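Local structure of proteasome assembly chaperone family protein (Pyrococcus furiosus DSM 3638, 3WZ2) at residues L93-A98 with S160-W165; E166-R169 with K173-V176; H34-F39 with R189-V194. The protein is an archaeal homologue of the proteasome-assembly chaperones and probably works with the proteasome as an assembly factor or activator. One frame throughout, in Å; residues are numbered along the deposited sequence.

Interaction 1 (L93-A98 with S160-W165); sequences LVNEIA and SGKLLW
Lys162 spans the groove between helices 91-107 and 158-169 and brings its ammonium group to the side-chain carbonyl of Asn95. The bond from Lys162 NZ to Asn95 OD1 is weak, at 3.1 Å. Two bends shape the lysine: CG leaves anti to the backbone N (chi1 -167°), and the chain then folds at chi2 (70°) and again at chi4. It thus arches around the oxygen, with Lys162 CD 3.5 Å from Asn95 OD1, and the two side chains cross at about a right angle. The foot of the lysine does a second job, since its CG rests on the methyl of Ala98, CG to CB 3.9 Å. Leu163 makes a looser apolar contact beside it: its CD1 is 4.4 Å from Ala98 CB, and the same side chain reaches Val113 and Ser115 of strand 112-120. The short helical segments run at 35° to one another, their axes 9.8 Å apart. Asn95 has its stronger ties elsewhere, because its ND2 donates to the backbone carbonyls of Leu55 and Ile57 of the second subunit. Cut back to an alanine here, Lys162 would lose its amine and methylenes, which would probably leave Asn95 OD1 without this donor and open a gap beside the methyl of Ala98. The contact illustrates how one long side chain can serve both apolar and polar needs: methylenes pack the helix groove, while the positive end meets an amide turned toward it, an amide whose other end is held by the neighbouring subunit.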
ATOM      1  N   LEU B  93      -7.257  -9.319  -7.659  1.00 21.41           N
ATOM      2  CA  LEU B  93      -6.989 -10.746  -7.543  1.00 21.21           C
ATOM      3  C   LEU B  93      -8.007 -11.544  -8.394  1.00 19.11           C
ATOM      4  O   LEU B  93      -7.663 -12.524  -9.025  1.00 19.42           O
ATOM      5  CB  LEU B  93      -7.021 -11.143  -6.087  1.00 21.33           C
ATOM      6  CG  LEU B  93      -6.651 -12.595  -5.750  1.00 25.64           C
ATOM      7  CD1 LEU B  93      -5.266 -12.944  -6.238  1.00 26.84           C
ATOM      8  CD2 LEU B  93      -6.733 -12.794  -4.237  1.00 26.15           C
ATOM      9  N   VAL B  94      -9.247 -11.082  -8.413  1.00 18.88           N
ATOM     10  CA  VAL B  94     -10.271 -11.666  -9.283  1.00 20.12           C
ATOM     11  C   VAL B  94      -9.836 -11.552 -10.734  1.00 19.67           C
ATOM     12  O   VAL B  94      -9.877 -12.551 -11.441  1.00 18.67           O
ATOM     13  CB  VAL B  94     -11.623 -10.976  -9.109  1.00 21.16           C
ATOM     14  CG1 VAL B  94     -12.577 -11.391 -10.205  1.00 21.03           C
ATOM     15  CG2 VAL B  94     -12.214 -11.277  -7.741  1.00 21.35           C
ATOM     16  N   ASN B  95      -9.312 -10.386 -11.140  1.00 18.56           N
ATOM     17  CA  ASN B  95      -8.737 -10.264 -12.484  1.00 19.97           C
ATOM     18  C   ASN B  95      -7.564 -11.210 -12.770  1.00 19.83           C
ATOM     19  O   ASN B  95      -7.504 -11.815 -13.832  1.00 19.20           O
ATOM     20  CB  ASN B  95      -8.287  -8.837 -12.790  1.00 20.71           C
ATOM     21  CG  ASN B  95      -9.444  -7.877 -12.933  1.00 20.86           C
ATOM     22  OD1 ASN B  95     -10.513  -8.246 -13.397  1.00 20.22           O
ATOM     23  ND2 ASN B  95      -9.226  -6.634 -12.553  1.00 21.13           N
ATOM     24  N   GLU B  96      -6.664 -11.364 -11.819  1.00 19.98           N
ATOM     25  CA  GLU B  96      -5.571 -12.288 -12.015  1.00 23.02           C
ATOM     26  C   GLU B  96      -6.073 -13.720 -12.158  1.00 20.60           C
ATOM     27  O   GLU B  96      -5.531 -14.481 -12.954  1.00 22.25           O
ATOM     28  CB  GLU B  96      -4.558 -12.199 -10.873  1.00 28.20           C
ATOM     29  CG  GLU B  96      -3.726 -10.926 -10.828  1.00 36.73           C
ATOM     30  CD  GLU B  96      -2.447 -11.026 -11.659  1.00 45.65           C
ATOM     31  OE1 GLU B  96      -2.363 -11.901 -12.572  1.00 52.48           O
ATOM     32  OE2 GLU B  96      -1.513 -10.220 -11.393  1.00 54.14           O
ATOM     33  N   ILE B  97      -7.047 -14.112 -11.341  1.00 19.76           N
ATOM     34  CA  ILE B  97      -7.552 -15.465 -11.394  1.00 18.95           C
ATOM     35  C   ILE B  97      -8.269 -15.700 -12.706  1.00 17.64           C
ATOM     36  O   ILE B  97      -8.056 -16.715 -13.339  1.00 17.08           O
ATOM     37  CB  ILE B  97      -8.471 -15.787 -10.202  1.00 20.41           C
ATOM     38  CG1 ILE B  97      -7.671 -15.806  -8.891  1.00 19.79           C
ATOM     39  CG2 ILE B  97      -9.157 -17.135 -10.384  1.00 20.12           C
ATOM     40  CD1 ILE B  97      -8.536 -15.635  -7.660  1.00 18.32           C
ATOM     41  N   ALA B  98      -9.102 -14.759 -13.118  1.00 17.53           N
ATOM     42  CA  ALA B  98      -9.789 -14.840 -14.411  1.00 17.56           C
ATOM     43  C   ALA B  98      -8.813 -15.020 -15.569  1.00 19.72           C
ATOM     44  O   ALA B  98      -9.024 -15.871 -16.449  1.00 18.62           O
ATOM     45  CB  ALA B  98     -10.634 -13.610 -14.660  1.00 17.59           C
ATOM     46  N   SER B 160     -17.914 -13.173 -12.925  1.00 18.94           N
ATOM     47  CA  SER B 160     -18.802 -13.604 -14.004  1.00 20.17           C
ATOM     48  C   SER B 160     -18.728 -12.644 -15.177  1.00 19.64           C
ATOM     49  O   SER B 160     -18.591 -13.054 -16.322  1.00 18.04           O
ATOM     50  CB  SER B 160     -20.239 -13.735 -13.499  1.00 20.92           C
ATOM     51  OG  SER B 160     -20.289 -14.863 -12.632  1.00 25.04           O
ATOM     52  N   GLY B 161     -18.763 -11.345 -14.883  1.00 19.93           N
ATOM     53  CA  GLY B 161     -18.573 -10.320 -15.935  1.00 20.82           C
ATOM     54  C   GLY B 161     -17.231 -10.412 -16.641  1.00 20.03           C
ATOM     55  O   GLY B 161     -17.133 -10.258 -17.846  1.00 18.81           O
ATOM     56  N   LYS B 162     -16.175 -10.640 -15.874  1.00 21.09           N
ATOM     57  CA  LYS B 162     -14.832 -10.647 -16.430  1.00 21.60           C
ATOM     58  C   LYS B 162     -14.630 -11.841 -17.322  1.00 19.66           C
ATOM     59  O   LYS B 162     -14.111 -11.717 -18.402  1.00 17.01           O
ATOM     60  CB  LYS B 162     -13.752 -10.639 -15.329  1.00 23.42           C
ATOM     61  CG  LYS B 162     -12.344 -10.339 -15.864  1.00 25.84           C
ATOM     62  CD  LYS B 162     -12.258  -8.880 -16.312  1.00 29.07           C
ATOM     63  CE  LYS B 162     -11.069  -8.550 -17.180  1.00 33.66           C
ATOM     64  NZ  LYS B 162      -9.815  -8.569 -16.407  1.00 37.50           N
ATOM     65  N   LEU B 163     -15.067 -12.996 -16.856  1.00 20.42           N
ATOM     66  CA  LEU B 163     -14.937 -14.220 -17.641  1.00 22.45           C
ATOM     67  C   LEU B 163     -15.717 -14.156 -18.915  1.00 20.03           C
ATOM     68  O   LEU B 163     -15.247 -14.567 -19.967  1.00 20.44           O
ATOM     69  CB  LEU B 163     -15.468 -15.413 -16.870  1.00 24.64           C
ATOM     70  CG  LEU B 163     -14.734 -16.695 -16.665  1.00 29.77           C
ATOM     71  CD1 LEU B 163     -13.258 -16.445 -16.747  1.00 30.69           C
ATOM     72  CD2 LEU B 163     -15.183 -17.424 -15.396  1.00 32.09           C
ATOM     73  N   LEU B 164     -16.948 -13.683 -18.829  1.00 18.27           N
ATOM     74  CA  LEU B 164     -17.753 -13.533 -20.041  1.00 18.11           C
ATOM     75  C   LEU B 164     -16.917 -12.838 -21.116  1.00 18.45           C
ATOM     76  O   LEU B 164     -16.805 -13.319 -22.243  1.00 17.42           O
ATOM     77  CB  LEU B 164     -19.005 -12.720 -19.742  1.00 18.16           C
ATOM     78  CG  LEU B 164     -19.894 -12.317 -20.904  1.00 18.00           C
ATOM     79  CD1 LEU B 164     -20.447 -13.553 -21.577  1.00 17.93           C
ATOM     80  CD2 LEU B 164     -21.000 -11.402 -20.423  1.00 17.62           C
ATOM     81  N   TRP B 165     -16.314 -11.711 -20.747  1.00 19.04           N
ATOM     82  CA  TRP B 165     -15.607 -10.857 -21.704  1.00 19.15           C
ATOM     83  C   TRP B 165     -14.287 -11.557 -22.120  1.00 18.28           C
ATOM     84  O   TRP B 165     -14.016 -11.716 -23.322  1.00 14.83           O
ATOM     85  CB  TRP B 165     -15.355  -9.463 -21.118  1.00 18.88           C
ATOM     86  CG  TRP B 165     -14.421  -8.599 -21.995  1.00 19.50           C
ATOM     87  CD1 TRP B 165     -13.122  -8.284 -21.743  1.00 19.35           C
ATOM     88  CD2 TRP B 165     -14.747  -7.993 -23.234  1.00 19.88           C
ATOM     89  NE1 TRP B 165     -12.618  -7.523 -22.751  1.00 20.78           N
ATOM     90  CE2 TRP B 165     -13.592  -7.337 -23.695  1.00 20.94           C
ATOM     91  CE3 TRP B 165     -15.899  -7.937 -23.998  1.00 21.35           C
ATOM     92  CZ2 TRP B 165     -13.566  -6.607 -24.883  1.00 22.73           C
ATOM     93  CZ3 TRP B 165     -15.883  -7.212 -25.197  1.00 23.23           C
ATOM     94  CH2 TRP B 165     -14.720  -6.572 -25.639  1.00 22.37           C
TER

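Interaction 2 (E166-R169 with K173-V176); sequences EASR and KSYV
Ala167 and Ser168 meet Ser174 without any ring, amide or carboxylate between them, so no flat face or edge is used; the side chain of the nearby Tyr175 packs instead on Glu139 and Leu143 of helix 137-145. What remains is a close fit of small groups. The methyl of Ala167 abuts the methylene of Ser174, CB to CB 3.9 Å, and Ser174 OG lies 3.7 Å from Ser168 CB. With chi1 at 72°, the Ser174 hydroxyl sits between its own backbone N and carbonyl carbon, from where it hydrogen-bonds to the carbonyl oxygen of Leu164, one turn back in helix 158-169. A water completes the polar side: it accepts from the backbone N of Ser174 at 3.0 Å and lies 3.2 Å from Ser168 OG, which also has a weak bond to the carbonyl of Gly135. The two segments are the end of the helix and the start of strand 174-181, joined by a short loop, in a helix-to-strand connection of the alpha/beta fold. Small side chains let helix and strand draw close; the Ser174 hydroxyl is satisfied by a helix carbonyl, and one water links the Ser174 backbone N to Ser168 OG, with no direct bond between the serines.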
ATOM      1  N   GLU B 166     -13.490 -11.974 -21.139  1.00 18.19           N
ATOM      2  CA  GLU B 166     -12.143 -12.470 -21.444  1.00 21.66           C
ATOM      3  C   GLU B 166     -12.157 -13.794 -22.178  1.00 18.83           C
ATOM      4  O   GLU B 166     -11.399 -13.986 -23.137  1.00 18.02           O
ATOM      5  CB  GLU B 166     -11.281 -12.578 -20.203  1.00 27.00           C
ATOM      6  CG  GLU B 166     -10.855 -11.216 -19.625  1.00 35.28           C
ATOM      7  CD  GLU B 166      -9.959 -10.393 -20.562  1.00 41.58           C
ATOM      8  OE1 GLU B 166      -9.129 -11.020 -21.258  1.00 45.08           O
ATOM      9  OE2 GLU B 166     -10.118  -9.120 -20.650  1.00 51.38           O
ATOM     10  N   ALA B 167     -13.077 -14.662 -21.799  1.00 16.39           N
ATOM     11  CA  ALA B 167     -13.241 -15.905 -22.519  1.00 18.09           C
ATOM     12  C   ALA B 167     -13.663 -15.694 -23.968  1.00 17.93           C
ATOM     13  O   ALA B 167     -13.142 -16.328 -24.888  1.00 19.11           O
ATOM     14  CB  ALA B 167     -14.210 -16.803 -21.792  1.00 17.75           C
ATOM     15  N   SER B 168     -14.590 -14.787 -24.179  1.00 18.35           N
ATOM     16  CA  SER B 168     -15.009 -14.479 -25.523  1.00 21.71           C
ATOM     17  C   SER B 168     -13.867 -13.899 -26.363  1.00 22.24           C
ATOM     18  O   SER B 168     -13.676 -14.283 -27.501  1.00 22.87           O
ATOM     19  CB  SER B 168     -16.130 -13.489 -25.482  1.00 24.81           C
ATOM     20  OG  SER B 168     -16.766 -13.507 -26.748  1.00 31.24           O
ATOM     21  N   ARG B 169     -13.100 -12.986 -25.771  1.00 21.03           N
ATOM     22  CA  ARG B 169     -11.911 -12.415 -26.400  1.00 22.11           C
ATOM     23  C   ARG B 169     -10.830 -13.444 -26.747  1.00 21.35           C
ATOM     24  O   ARG B 169     -10.097 -13.238 -27.678  1.00 21.20           O
ATOM     25  CB  ARG B 169     -11.320 -11.299 -25.510  1.00 24.63           C
ATOM     26  CG  ARG B 169     -11.963  -9.935 -25.747  1.00 27.52           C
ATOM     27  CD  ARG B 169     -12.168  -9.569 -27.191  1.00 29.25           C
ATOM     28  NE  ARG B 169     -13.452 -10.154 -27.549  1.00 38.91           N
ATOM     29  CZ  ARG B 169     -13.926 -10.407 -28.769  1.00 47.72           C
ATOM     30  NH1 ARG B 169     -13.258 -10.067 -29.875  1.00 57.98           N
ATOM     31  NH2 ARG B 169     -15.110 -11.008 -28.877  1.00 44.92           N
ATOM     32  N   LYS B 173     -16.519 -19.973 -26.400  1.00 18.46           N
ATOM     33  CA  LYS B 173     -17.949 -19.779 -26.294  1.00 19.47           C
ATOM     34  C   LYS B 173     -18.259 -19.541 -24.845  1.00 17.29           C
ATOM     35  O   LYS B 173     -18.055 -20.426 -24.011  1.00 15.50           O
ATOM     36  CB  LYS B 173     -18.697 -21.023 -26.829  1.00 22.89           C
ATOM     37  CG  LYS B 173     -18.398 -21.349 -28.282  1.00 25.57           C
ATOM     38  CD  LYS B 173     -18.887 -22.721 -28.749  1.00 30.74           C
ATOM     39  CE  LYS B 173     -20.395 -22.812 -28.866  1.00 33.71           C
ATOM     40  NZ  LYS B 173     -21.007 -21.613 -29.514  1.00 39.25           N
ATOM     41  N   SER B 174     -18.739 -18.341 -24.544  1.00 17.08           N
ATOM     42  CA  SER B 174     -18.972 -17.915 -23.160  1.00 17.29           C
ATOM     43  C   SER B 174     -20.432 -17.488 -22.967  1.00 17.09           C
ATOM     44  O   SER B 174     -21.099 -16.991 -23.907  1.00 16.05           O
ATOM     45  CB  SER B 174     -17.976 -16.843 -22.683  1.00 17.06           C
ATOM     46  OG  SER B 174     -18.194 -15.589 -23.256  1.00 18.54           O
ATOM     47  N   TYR B 175     -20.930 -17.759 -21.763  1.00 16.02           N
ATOM     48  CA  TYR B 175     -22.283 -17.455 -21.378  1.00 16.42           C
ATOM     49  C   TYR B 175     -22.335 -17.040 -19.918  1.00 16.98           C
ATOM     50  O   TYR B 175     -21.526 -17.499 -19.113  1.00 16.04           O
ATOM     51  CB  TYR B 175     -23.199 -18.657 -21.530  1.00 17.23           C
ATOM     52  CG  TYR B 175     -22.999 -19.518 -22.766  1.00 18.96           C
ATOM     53  CD1 TYR B 175     -21.877 -20.282 -22.903  1.00 20.28           C
ATOM     54  CD2 TYR B 175     -23.961 -19.589 -23.795  1.00 21.14           C
ATOM     55  CE1 TYR B 175     -21.686 -21.089 -24.002  1.00 20.53           C
ATOM     56  CE2 TYR B 175     -23.778 -20.416 -24.911  1.00 19.83           C
ATOM     57  CZ  TYR B 175     -22.643 -21.171 -24.983  1.00 20.22           C
ATOM     58  OH  TYR B 175     -22.434 -21.974 -26.060  1.00 24.12           O
ATOM     59  N   VAL B 176     -23.303 -16.188 -19.582  1.00 16.41           N
ATOM     60  CA  VAL B 176     -23.737 -16.023 -18.206  1.00 16.93           C
ATOM     61  C   VAL B 176     -25.256 -16.295 -18.104  1.00 17.62           C
ATOM     62  O   VAL B 176     -26.029 -15.801 -18.900  1.00 16.24           O
ATOM     63  CB  VAL B 176     -23.426 -14.612 -17.693  1.00 18.59           C
ATOM     64  CG1 VAL B 176     -23.714 -14.487 -16.201  1.00 18.03           C
ATOM     65  CG2 VAL B 176     -21.966 -14.225 -17.972  1.00 18.02           C
TER
HETATM   66  O   HOH W   1     -18.427 -16.290 -26.776  1.00 19.24           O

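Interaction 3 (H34-F39 with R189-V194); sequences HIAANF and RAAANV
Ala191 presents its methyl to Ile35 and Ala36, two consecutive residues on the facing side of helix 32-43. The CG2 methyl of Ile35 makes the closest contact: it stands anti to the backbone N and meets Ala191 CB at 3.5 Å, tighter than usual for two carbons. Beside it, Ala36 and Ala191 face each other methyl to methyl, CB to CB 4.2 Å, while Ala36 CB also lies 4.0 Å from Ala191 O. The backbones therefore come very near, with the CA atoms of Ala36 and Ala191 4.9 Å apart. Ile35 reaches on to Leu211 and Leu222, and both Ala36 and Val194 rest on Leu116 of strand 112-120. His34 points away from the partner helix. There Asn38 ND2 sits 3.3 Å over the centre of the imidazole and bonds to His34 O at 2.8 Å, nearly straight at 166°, standing above the carbonyl plane, while the Asn38 backbone N reaches that oxygen from the other face of the same plane. The division is clear: the His34 carbonyl takes two bonds from Asn38 within the helix, whereas between these segments the side-chain contacts are apolar, their closeness bought with alanine methyls and depending on shape rather than on directed bonds.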
ATOM      1  N   HIS B  34     -23.075 -19.099  -6.316  1.00 17.47           N
ATOM      2  CA  HIS B  34     -22.428 -19.904  -5.261  1.00 18.31           C
ATOM      3  C   HIS B  34     -23.270 -21.081  -4.795  1.00 18.63           C
ATOM      4  O   HIS B  34     -22.823 -22.228  -4.751  1.00 18.00           O
ATOM      5  CB  HIS B  34     -22.128 -18.996  -4.083  1.00 19.91           C
ATOM      6  CG  HIS B  34     -21.459 -19.684  -2.952  1.00 24.13           C
ATOM      7  ND1 HIS B  34     -20.103 -19.939  -2.938  1.00 25.16           N
ATOM      8  CD2 HIS B  34     -21.947 -20.153  -1.774  1.00 25.73           C
ATOM      9  CE1 HIS B  34     -19.791 -20.584  -1.827  1.00 25.88           C
ATOM     10  NE2 HIS B  34     -20.884 -20.702  -1.092  1.00 26.08           N
ATOM     11  N   ILE B  35     -24.547 -20.821  -4.520  1.00 19.32           N
ATOM     12  CA  ILE B  35     -25.453 -21.919  -4.164  1.00 19.23           C
ATOM     13  C   ILE B  35     -25.605 -22.901  -5.328  1.00 17.74           C
ATOM     14  O   ILE B  35     -25.536 -24.121  -5.165  1.00 18.71           O
ATOM     15  CB  ILE B  35     -26.821 -21.325  -3.740  1.00 19.64           C
ATOM     16  CG1 ILE B  35     -26.644 -20.537  -2.443  1.00 20.02           C
ATOM     17  CG2 ILE B  35     -27.827 -22.423  -3.532  1.00 21.76           C
ATOM     18  CD1 ILE B  35     -27.734 -19.528  -2.153  1.00 18.89           C
ATOM     19  N   ALA B  36     -25.840 -22.377  -6.522  1.00 17.82           N
ATOM     20  CA  ALA B  36     -26.059 -23.247  -7.670  1.00 17.49           C
ATOM     21  C   ALA B  36     -24.858 -24.168  -7.903  1.00 19.57           C
ATOM     22  O   ALA B  36     -25.001 -25.359  -8.164  1.00 20.88           O
ATOM     23  CB  ALA B  36     -26.327 -22.406  -8.895  1.00 17.26           C
ATOM     24  N   ALA B  37     -23.662 -23.608  -7.846  1.00 21.29           N
ATOM     25  CA  ALA B  37     -22.471 -24.372  -8.219  1.00 21.47           C
ATOM     26  C   ALA B  37     -22.127 -25.405  -7.180  1.00 21.25           C
ATOM     27  O   ALA B  37     -21.713 -26.515  -7.538  1.00 23.86           O
ATOM     28  CB  ALA B  37     -21.288 -23.437  -8.444  1.00 20.79           C
ATOM     29  N   ASN B  38     -22.280 -25.041  -5.918  1.00 22.77           N
ATOM     30  CA  ASN B  38     -22.109 -26.005  -4.818  1.00 25.24           C
ATOM     31  C   ASN B  38     -23.116 -27.130  -4.873  1.00 25.13           C
ATOM     32  O   ASN B  38     -22.749 -28.301  -4.775  1.00 26.09           O
ATOM     33  CB  ASN B  38     -22.171 -25.320  -3.468  1.00 27.94           C
ATOM     34  CG  ASN B  38     -20.841 -24.682  -3.085  1.00 32.29           C
ATOM     35  OD1 ASN B  38     -19.939 -25.367  -2.602  1.00 35.26           O
ATOM     36  ND2 ASN B  38     -20.692 -23.375  -3.348  1.00 34.17           N
ATOM     37  N   PHE B  39     -24.369 -26.787  -5.144  1.00 25.68           N
ATOM     38  CA  PHE B  39     -25.371 -27.808  -5.340  1.00 25.36           C
ATOM     39  C   PHE B  39     -24.998 -28.733  -6.476  1.00 27.66           C
ATOM     40  O   PHE B  39     -25.036 -29.945  -6.335  1.00 28.20           O
ATOM     41  CB  PHE B  39     -26.720 -27.178  -5.610  1.00 27.20           C
ATOM     42  CG  PHE B  39     -27.824 -28.179  -5.709  1.00 28.22           C
ATOM     43  CD1 PHE B  39     -28.146 -28.960  -4.602  1.00 28.34           C
ATOM     44  CD2 PHE B  39     -28.539 -28.340  -6.871  1.00 28.31           C
ATOM     45  CE1 PHE B  39     -29.149 -29.873  -4.665  1.00 29.01           C
ATOM     46  CE2 PHE B  39     -29.551 -29.276  -6.943  1.00 30.98           C
ATOM     47  CZ  PHE B  39     -29.857 -30.042  -5.830  1.00 29.19           C
ATOM     48  N   ARG B 189     -33.631 -20.090  -4.052  1.00 24.79           N
ATOM     49  CA  ARG B 189     -34.686 -20.305  -5.044  1.00 28.70           C
ATOM     50  C   ARG B 189     -34.315 -19.777  -6.397  1.00 25.94           C
ATOM     51  O   ARG B 189     -34.555 -20.443  -7.378  1.00 26.77           O
ATOM     52  CB  ARG B 189     -35.994 -19.674  -4.599  1.00 33.47           C
ATOM     53  CG  ARG B 189     -36.553 -20.451  -3.424  1.00 41.62           C
ATOM     54  CD  ARG B 189     -37.802 -19.842  -2.850  1.00 48.95           C
ATOM     55  NE  ARG B 189     -37.735 -20.122  -1.424  1.00 58.88           N
ATOM     56  CZ  ARG B 189     -38.154 -21.238  -0.837  1.00 60.46           C
ATOM     57  NH1 ARG B 189     -38.747 -22.210  -1.527  1.00 60.41           N
ATOM     58  NH2 ARG B 189     -38.004 -21.344   0.474  1.00 65.85           N
ATOM     59  N   ALA B 190     -33.670 -18.622  -6.433  1.00 23.25           N
ATOM     60  CA  ALA B 190     -33.034 -18.150  -7.637  1.00 22.14           C
ATOM     61  C   ALA B 190     -31.942 -19.084  -8.112  1.00 20.09           C
ATOM     62  O   ALA B 190     -31.874 -19.393  -9.298  1.00 20.02           O
ATOM     63  CB  ALA B 190     -32.471 -16.740  -7.440  1.00 23.78           C
ATOM     64  N   ALA B 191     -31.159 -19.631  -7.188  1.00 19.80           N
ATOM     65  CA  ALA B 191     -30.166 -20.629  -7.557  1.00 19.38           C
ATOM     66  C   ALA B 191     -30.807 -21.816  -8.254  1.00 19.05           C
ATOM     67  O   ALA B 191     -30.321 -22.325  -9.260  1.00 20.68           O
ATOM     68  CB  ALA B 191     -29.360 -21.074  -6.366  1.00 18.40           C
ATOM     69  N   ALA B 192     -31.906 -22.277  -7.706  1.00 21.31           N
ATOM     70  CA  ALA B 192     -32.630 -23.407  -8.276  1.00 20.90           C
ATOM     71  C   ALA B 192     -33.117 -23.081  -9.663  1.00 19.77           C
ATOM     72  O   ALA B 192     -33.031 -23.926 -10.539  1.00 21.56           O
ATOM     73  CB  ALA B 192     -33.805 -23.795  -7.381  1.00 22.69           C
ATOM     74  N   ASN B 193     -33.650 -21.871  -9.867  1.00 19.37           N
ATOM     75  CA  ASN B 193     -34.048 -21.457 -11.206  1.00 20.35           C
ATOM     76  C   ASN B 193     -32.873 -21.545 -12.206  1.00 21.15           C
ATOM     77  O   ASN B 193     -33.037 -21.976 -13.348  1.00 20.38           O
ATOM     78  CB  ASN B 193     -34.572 -20.010 -11.207  1.00 21.92           C
ATOM     79  CG  ASN B 193     -35.836 -19.824 -10.361  1.00 21.34           C
ATOM     80  OD1 ASN B 193     -36.549 -20.770 -10.118  1.00 21.93           O
ATOM     81  ND2 ASN B 193     -36.144 -18.571  -9.995  1.00 19.27           N
ATOM     82  N   VAL B 194     -31.687 -21.124 -11.762  1.00 19.86           N
ATOM     83  CA  VAL B 194     -30.513 -21.157 -12.616  1.00 20.13           C
ATOM     84  C   VAL B 194     -30.070 -22.589 -12.905  1.00 19.74           C
ATOM     85  O   VAL B 194     -29.756 -22.935 -14.043  1.00 19.09           O
ATOM     86  CB  VAL B 194     -29.362 -20.344 -12.003  1.00 19.70           C
ATOM     87  CG1 VAL B 194     -28.081 -20.623 -12.723  1.00 20.03           C
ATOM     88  CG2 VAL B 194     -29.715 -18.866 -12.064  1.00 21.96           C
TER

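Overall arrangement
Interactions 1 and 2 are neighbours, their centres 10 Å apart, and share helix 158-169: the first uses its middle, the second its C-terminal end. They touch directly, Leu164 CB packing on Val176 CG2 at 3.8 Å. Both adjoin the second subunit of the assembly. Interaction 3 lies on the other side of the chain's centre, about 20 Å from interaction 1 and 21 Å from interaction 2 between centres, and meets neither. Strand 112-120 lies between interactions 1 and 3, with Ser115 and Ala117 facing the first and Leu116 the other, as in a sheet sandwiched between helix layers; interaction 2 joins helix 158-169 to the adjacent strand 174-181. No other chain touches the segments of interaction 3.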